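Local coordinates for protein CurF (Lyngbya majuscula, PDB 5DP2) that probably forms the cyclopropane ring of curacin A as an NADP-binding enoyl reductase-type domain of a polyketide synthase, at residues 96-101 / 124-129; 179-184 / 305-310. All coordinates share one frame; numbering follows the deposited sequence.

Interaction 1. Residues 96-101 / 124-129; sequences SQWKVG and LLAKPS
The indole of Trp98 carries Leu124 on one face and Gln97 CG, from its own segment, on the opposite face, while the backbone N of Ala126 sits at its edge, close to the ring plane. The contact belongs to the GroES-like part of a medium-chain dehydrogenase/reductase fold, where the loop between strands 83-91 and 103-107 folds back on the short strand 124-126. How one side chain can use two atoms on a ring is well illustrated by Leu124. Its CB rides 3.3 Å above the indole plane toward the rim, 3.7 Å from Trp98 CZ2, whereas Leu124 CD1 is centred over the five-membered ring in a CH-pi contact, 4.1 Å from the centroid and 14° off the normal. With CG of Trp98 beside the backbone N (chi1 -60°), the ring extends from the loop toward the strand, bringing its CH2 3.7 Å from Ala126 N. Val39 and Val104 also touch the indole, joining this packing to the neighbouring strands 39-48 and 103-107. The indole N-H is used as well: NE1 donates to the carbonyl O of Pro121, just ahead of the strand, which, with the packing on its faces, restrains the rotation of the ring. The Gln97 chain runs out straight, chi1 -176°, its CG trans to the backbone nitrogen. A water accepts from Gln97 NE2 at 2.7 Å and lies 2.8 Å from Leu124 O, to which it can donate, and Leu124 O itself lies 3.5 Å from Trp98 CZ2.

Interaction 2. Residues 179-184 / 305-310; sequences AQFFGS and SGSLKP
Phe181, in the last helical turn of 170-181, faces Ser307 in the turn after helix 290-305, with their CA atoms 7.3 Å apart and no backbone hydrogen bond between the segments. The phenyl ring does the reaching: its CG is anti to the backbone N (chi1 171°), and Phe181 CE1 comes within 3.9 Å of Ser307 CB in an oblique approach. Nearer the backbone, Phe181 CB lies 4.4 Å from Leu308 CD2, a looser apolar touch. Leu308 is buried against Leu299, Leu302 and Phe303 of helix 290-305, and Leu302 also touches Phe181, so the Phe181 side chain meets both the turn and helix 290-305. Both segments lie at the C-terminal end of a helix, and each illustrates how a glycine with positive phi ends a helix. Gly183 completes a Schellman motif after helix 170-181, in the Rossmann-type cofactor domain, where the chain turns into strand 185-190. There Ala179 O is gripped twice from the same face of its plane, by Ser184 N and by Ser184 OG, the hydroxyl lying 2.8 Å away above the carbonyl plane. Gly306, also with positive phi, is the first residue to leave helical geometry after helix 290-305. Ahead of it, Ser305 OG accepts a nearly straight bond (166°) from Ser307 N, forming an ST turn at the residue that Phe181 meets. Lys309 folds back to the same turn, while its backbone N donates to Gln177 OE1 of helix 170-181. Lys309 NZ donates to Gly306 O at 2.7 Å, in the carbonyl plane and on a lone pair.

From the N terminus, the chain first passes 96-101, then runs through strands 103-107 and 116-119 of the mixed sheet before 124-129 closes interaction 1, a local loop that ties the 83-91/103-107 connection to strand 124-126. Only afterwards does interaction 2 open, at 179-184; the chain then runs through 120 residues, including helix 290-305, before 305-310 closes it, tying the end of helix 170-181 to the turn after helix 290-305. The two loops therefore follow in series, neither crossing nor nesting. The centres of interaction 1 and interaction 2 are about 25 Å apart. Helix 290-305 lies against both, with its Trp296 packing on Leu125 and Pro128.

Interaction 1. Residues 96-101 / 124-129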
loop_
_atom_site.group_PDB
_atom_site.type_symbol
_atom_site.label_atom_id
_atom_site.label_comp_id
_atom_site.label_asym_id
_atom_site.label_seq_id
_atom_site.Cartn_x
_atom_site.Cartn_y
_atom_site.Cartn_z
ATOM N N SER A 96 -15.297 22.269 -11.947
ATOM C CA SER A 96 -14.621 22.452 -13.232
ATOM C C SER A 96 -13.467 21.469 -13.495
ATOM O O SER A 96 -13.095 21.272 -14.649
ATOM C CB SER A 96 -14.054 23.883 -13.326
ATOM O OG SER A 96 -13.218 24.180 -12.201
ATOM N N GLN A 97 -12.900 20.903 -12.433
ATOM C CA GLN A 97 -11.644 20.136 -12.522
ATOM C C GLN A 97 -11.792 18.799 -13.259
ATOM O O GLN A 97 -10.838 18.281 -13.820
ATOM C CB GLN A 97 -11.055 19.889 -11.112
ATOM C CG GLN A 97 -9.706 19.176 -11.117
ATOM C CD GLN A 97 -9.085 19.016 -9.735
ATOM O OE1 GLN A 97 -9.556 19.592 -8.751
ATOM N NE2 GLN A 97 -8.011 18.223 -9.661
ATOM N N TRP A 98 -12.977 18.215 -13.185
ATOM C CA TRP A 98 -13.257 16.897 -13.737
ATOM C C TRP A 98 -14.540 16.961 -14.533
ATOM O O TRP A 98 -15.408 17.807 -14.260
ATOM C CB TRP A 98 -13.401 15.861 -12.603
ATOM C CG TRP A 98 -12.169 15.738 -11.759
ATOM C CD1 TRP A 98 -12.013 16.174 -10.480
ATOM C CD2 TRP A 98 -10.927 15.139 -12.134
ATOM N NE1 TRP A 98 -10.740 15.921 -10.049
ATOM C CE2 TRP A 98 -10.060 15.265 -11.041
ATOM C CE3 TRP A 98 -10.471 14.493 -13.284
ATOM C CZ2 TRP A 98 -8.754 14.805 -11.067
ATOM C CZ3 TRP A 98 -9.161 14.029 -13.304
ATOM C CH2 TRP A 98 -8.334 14.180 -12.203
ATOM N N LYS A 99 -14.670 16.042 -15.489
ATOM C CA LYS A 99 -15.880 15.941 -16.297
ATOM C C LYS A 99 -16.247 14.467 -16.509
ATOM O O LYS A 99 -15.414 13.562 -16.369
ATOM C CB LYS A 99 -15.684 16.663 -17.626
ATOM C CG LYS A 99 -14.687 15.997 -18.521
ATOM C CD LYS A 99 -14.249 16.933 -19.641
ATOM C CE LYS A 99 -13.345 16.232 -20.629
ATOM N NZ LYS A 99 -12.036 15.833 -20.040
ATOM N N VAL A 100 -17.500 14.249 -16.871
ATOM C CA VAL A 100 -17.984 12.913 -17.117
ATOM C C VAL A 100 -17.095 12.202 -18.144
ATOM O O VAL A 100 -16.778 12.777 -19.193
ATOM C CB VAL A 100 -19.464 12.948 -17.559
ATOM C CG1 VAL A 100 -19.934 11.594 -18.051
ATOM C CG2 VAL A 100 -20.368 13.430 -16.430
ATOM N N GLY A 101 -16.691 10.976 -17.822
ATOM C CA GLY A 101 -15.857 10.154 -18.672
ATOM C C GLY A 101 -14.386 10.158 -18.295
ATOM O O GLY A 101 -13.632 9.299 -18.767
ATOM N N LEU A 124 -8.936 13.031 -6.242
ATOM C CA LEU A 124 -8.789 12.261 -7.466
ATOM C C LEU A 124 -7.504 12.651 -8.187
ATOM O O LEU A 124 -7.086 13.828 -8.151
ATOM C CB LEU A 124 -9.980 12.542 -8.392
ATOM C CG LEU A 124 -11.341 12.159 -7.809
ATOM C CD1 LEU A 124 -12.443 12.549 -8.795
ATOM C CD2 LEU A 124 -11.397 10.687 -7.449
ATOM N N LEU A 125 -6.913 11.680 -8.876
ATOM C CA LEU A 125 -5.704 11.845 -9.687
ATOM C C LEU A 125 -5.985 11.274 -11.071
ATOM O O LEU A 125 -6.700 10.294 -11.212
ATOM C CB LEU A 125 -4.531 11.095 -9.045
ATOM C CG LEU A 125 -4.133 11.575 -7.631
ATOM C CD1 LEU A 125 -3.147 10.583 -7.021
ATOM C CD2 LEU A 125 -3.565 12.990 -7.655
ATOM N N ALA A 126 -5.422 11.880 -12.104
ATOM C CA ALA A 126 -5.618 11.377 -13.457
ATOM C C ALA A 126 -4.930 10.022 -13.646
ATOM O O ALA A 126 -3.736 9.856 -13.364
ATOM C CB ALA A 126 -5.081 12.381 -14.471
ATOM N N LYS A 127 -5.695 9.052 -14.130
ATOM C CA LYS A 127 -5.149 7.716 -14.400
ATOM C C LYS A 127 -4.167 7.788 -15.587
ATOM O O LYS A 127 -4.495 8.406 -16.587
ATOM C CB LYS A 127 -6.269 6.756 -14.775
ATOM C CG LYS A 127 -5.779 5.351 -15.095
ATOM C CD LYS A 127 -6.951 4.499 -15.504
ATOM C CE LYS A 127 -6.566 3.425 -16.456
ATOM N NZ LYS A 127 -6.238 4.004 -17.811
ATOM N N PRO A 128 -3.009 7.105 -15.515
ATOM C CA PRO A 128 -2.151 7.007 -16.707
ATOM C C PRO A 128 -2.937 6.361 -17.869
ATOM O O PRO A 128 -3.501 5.284 -17.728
ATOM C CB PRO A 128 -1.000 6.098 -16.223
ATOM C CG PRO A 128 -0.952 6.313 -14.733
ATOM C CD PRO A 128 -2.389 6.435 -14.350
ATOM N N SER A 129 -3.017 7.028 -19.017
ATOM C CA SER A 129 -3.943 6.607 -20.067
ATOM C C SER A 129 -3.612 5.270 -20.725
ATOM O O SER A 129 -4.518 4.583 -21.190
ATOM C CB SER A 129 -4.048 7.676 -21.138
ATOM O OG SER A 129 -2.795 7.902 -21.749
HETATM O O HOH W 1 -6.863 16.575 -7.812
#

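Interaction 2. Residues 179-184 / 305-310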
loop_
_atom_site.group_PDB
_atom_site.type_symbol
_atom_site.label_atom_id
_atom_site.label_comp_id
_atom_site.label_asym_id
_atom_site.label_seq_id
_atom_site.Cartn_x
_atom_site.Cartn_y
_atom_site.Cartn_z
ATOM N N ALA A 179 13.705 1.202 -5.543
ATOM C CA ALA A 179 15.091 1.126 -5.143
ATOM C C ALA A 179 16.007 0.919 -6.361
ATOM O O ALA A 179 17.081 1.521 -6.437
ATOM C CB ALA A 179 15.288 0.030 -4.110
ATOM N N GLN A 180 15.580 0.073 -7.286
ATOM C CA GLN A 180 16.409 -0.113 -8.485
ATOM C C GLN A 180 16.383 1.095 -9.409
ATOM O O GLN A 180 17.428 1.438 -9.974
ATOM C CB GLN A 180 16.012 -1.387 -9.180
ATOM C CG GLN A 180 16.228 -2.559 -8.249
ATOM C CD GLN A 180 16.332 -3.867 -8.960
ATOM O OE1 GLN A 180 15.557 -4.174 -9.863
ATOM N NE2 GLN A 180 17.330 -4.644 -8.576
ATOM N N PHE A 181 15.245 1.785 -9.524
ATOM C CA PHE A 181 15.185 3.047 -10.273
ATOM C C PHE A 181 16.171 4.077 -9.710
ATOM O O PHE A 181 16.795 4.833 -10.461
ATOM C CB PHE A 181 13.743 3.593 -10.258
ATOM C CG PHE A 181 13.602 4.989 -10.820
ATOM C CD1 PHE A 181 13.685 5.221 -12.174
ATOM C CD2 PHE A 181 13.454 6.081 -9.956
ATOM C CE1 PHE A 181 13.589 6.502 -12.672
ATOM C CE2 PHE A 181 13.353 7.368 -10.450
ATOM C CZ PHE A 181 13.416 7.574 -11.813
ATOM N N PHE A 182 16.325 4.102 -8.383
ATOM C CA PHE A 182 17.244 5.016 -7.725
ATOM C C PHE A 182 18.689 4.518 -7.757
ATOM O O PHE A 182 19.578 5.222 -7.239
ATOM C CB PHE A 182 16.819 5.232 -6.257
ATOM C CG PHE A 182 15.513 5.929 -6.069
ATOM C CD1 PHE A 182 15.173 7.019 -6.822
ATOM C CD2 PHE A 182 14.623 5.486 -5.094
ATOM C CE1 PHE A 182 13.960 7.645 -6.633
ATOM C CE2 PHE A 182 13.417 6.124 -4.890
ATOM C CZ PHE A 182 13.095 7.178 -5.688
ATOM N N GLY A 183 18.962 3.365 -8.380
ATOM C CA GLY A 183 20.325 2.906 -8.547
ATOM C C GLY A 183 20.921 2.234 -7.331
ATOM O O GLY A 183 22.142 2.111 -7.229
ATOM N N SER A 184 20.074 1.745 -6.422
ATOM C CA SER A 184 20.566 1.092 -5.225
ATOM C C SER A 184 20.648 -0.430 -5.440
ATOM O O SER A 184 20.089 -0.979 -6.395
ATOM C CB SER A 184 19.758 1.499 -4.013
ATOM O OG SER A 184 18.484 1.022 -4.048
ATOM N N SER A 305 6.144 7.136 -18.587
ATOM C CA SER A 305 7.328 6.756 -19.368
ATOM C C SER A 305 7.666 5.269 -19.326
ATOM O O SER A 305 8.424 4.786 -20.149
ATOM C CB SER A 305 8.549 7.502 -18.854
ATOM O OG SER A 305 8.906 7.072 -17.550
ATOM N N GLY A 306 7.162 4.561 -18.323
ATOM C CA GLY A 306 7.540 3.163 -18.123
ATOM C C GLY A 306 8.763 2.966 -17.241
ATOM O O GLY A 306 9.200 1.835 -17.058
ATOM N N SER A 307 9.322 4.032 -16.651
ATOM C CA SER A 307 10.363 3.866 -15.633
ATOM C C SER A 307 9.897 3.044 -14.435
ATOM O O SER A 307 10.694 2.371 -13.793
ATOM C CB SER A 307 10.865 5.229 -15.152
ATOM O OG SER A 307 11.649 5.877 -16.126
ATOM N N LEU A 308 8.616 3.182 -14.103
ATOM C CA LEU A 308 7.943 2.290 -13.147
ATOM C C LEU A 308 6.831 1.584 -13.913
ATOM O O LEU A 308 6.281 2.125 -14.881
ATOM C CB LEU A 308 7.370 3.052 -11.957
ATOM C CG LEU A 308 8.422 3.781 -11.117
ATOM C CD1 LEU A 308 7.710 4.601 -10.053
ATOM C CD2 LEU A 308 9.432 2.835 -10.467
ATOM N N LYS A 309 6.501 0.362 -13.463
ATOM C CA LYS A 309 5.514 -0.479 -14.112
ATOM C C LYS A 309 4.475 -0.931 -13.099
ATOM O O LYS A 309 4.766 -1.012 -11.899
ATOM C CB LYS A 309 6.183 -1.727 -14.704
ATOM C CG LYS A 309 7.276 -1.489 -15.708
ATOM C CD LYS A 309 6.757 -1.392 -17.109
ATOM C CE LYS A 309 7.853 -1.574 -18.161
ATOM N NZ LYS A 309 8.653 -0.371 -18.506
ATOM N N PRO A 310 3.274 -1.271 -13.560
ATOM C CA PRO A 310 2.310 -1.881 -12.665
ATOM C C PRO A 310 2.916 -3.081 -11.956
ATOM O O PRO A 310 3.800 -3.789 -12.481
ATOM C CB PRO A 310 1.178 -2.338 -13.588
ATOM C CG PRO A 310 1.342 -1.567 -14.826
ATOM C CD PRO A 310 2.772 -1.174 -14.945
#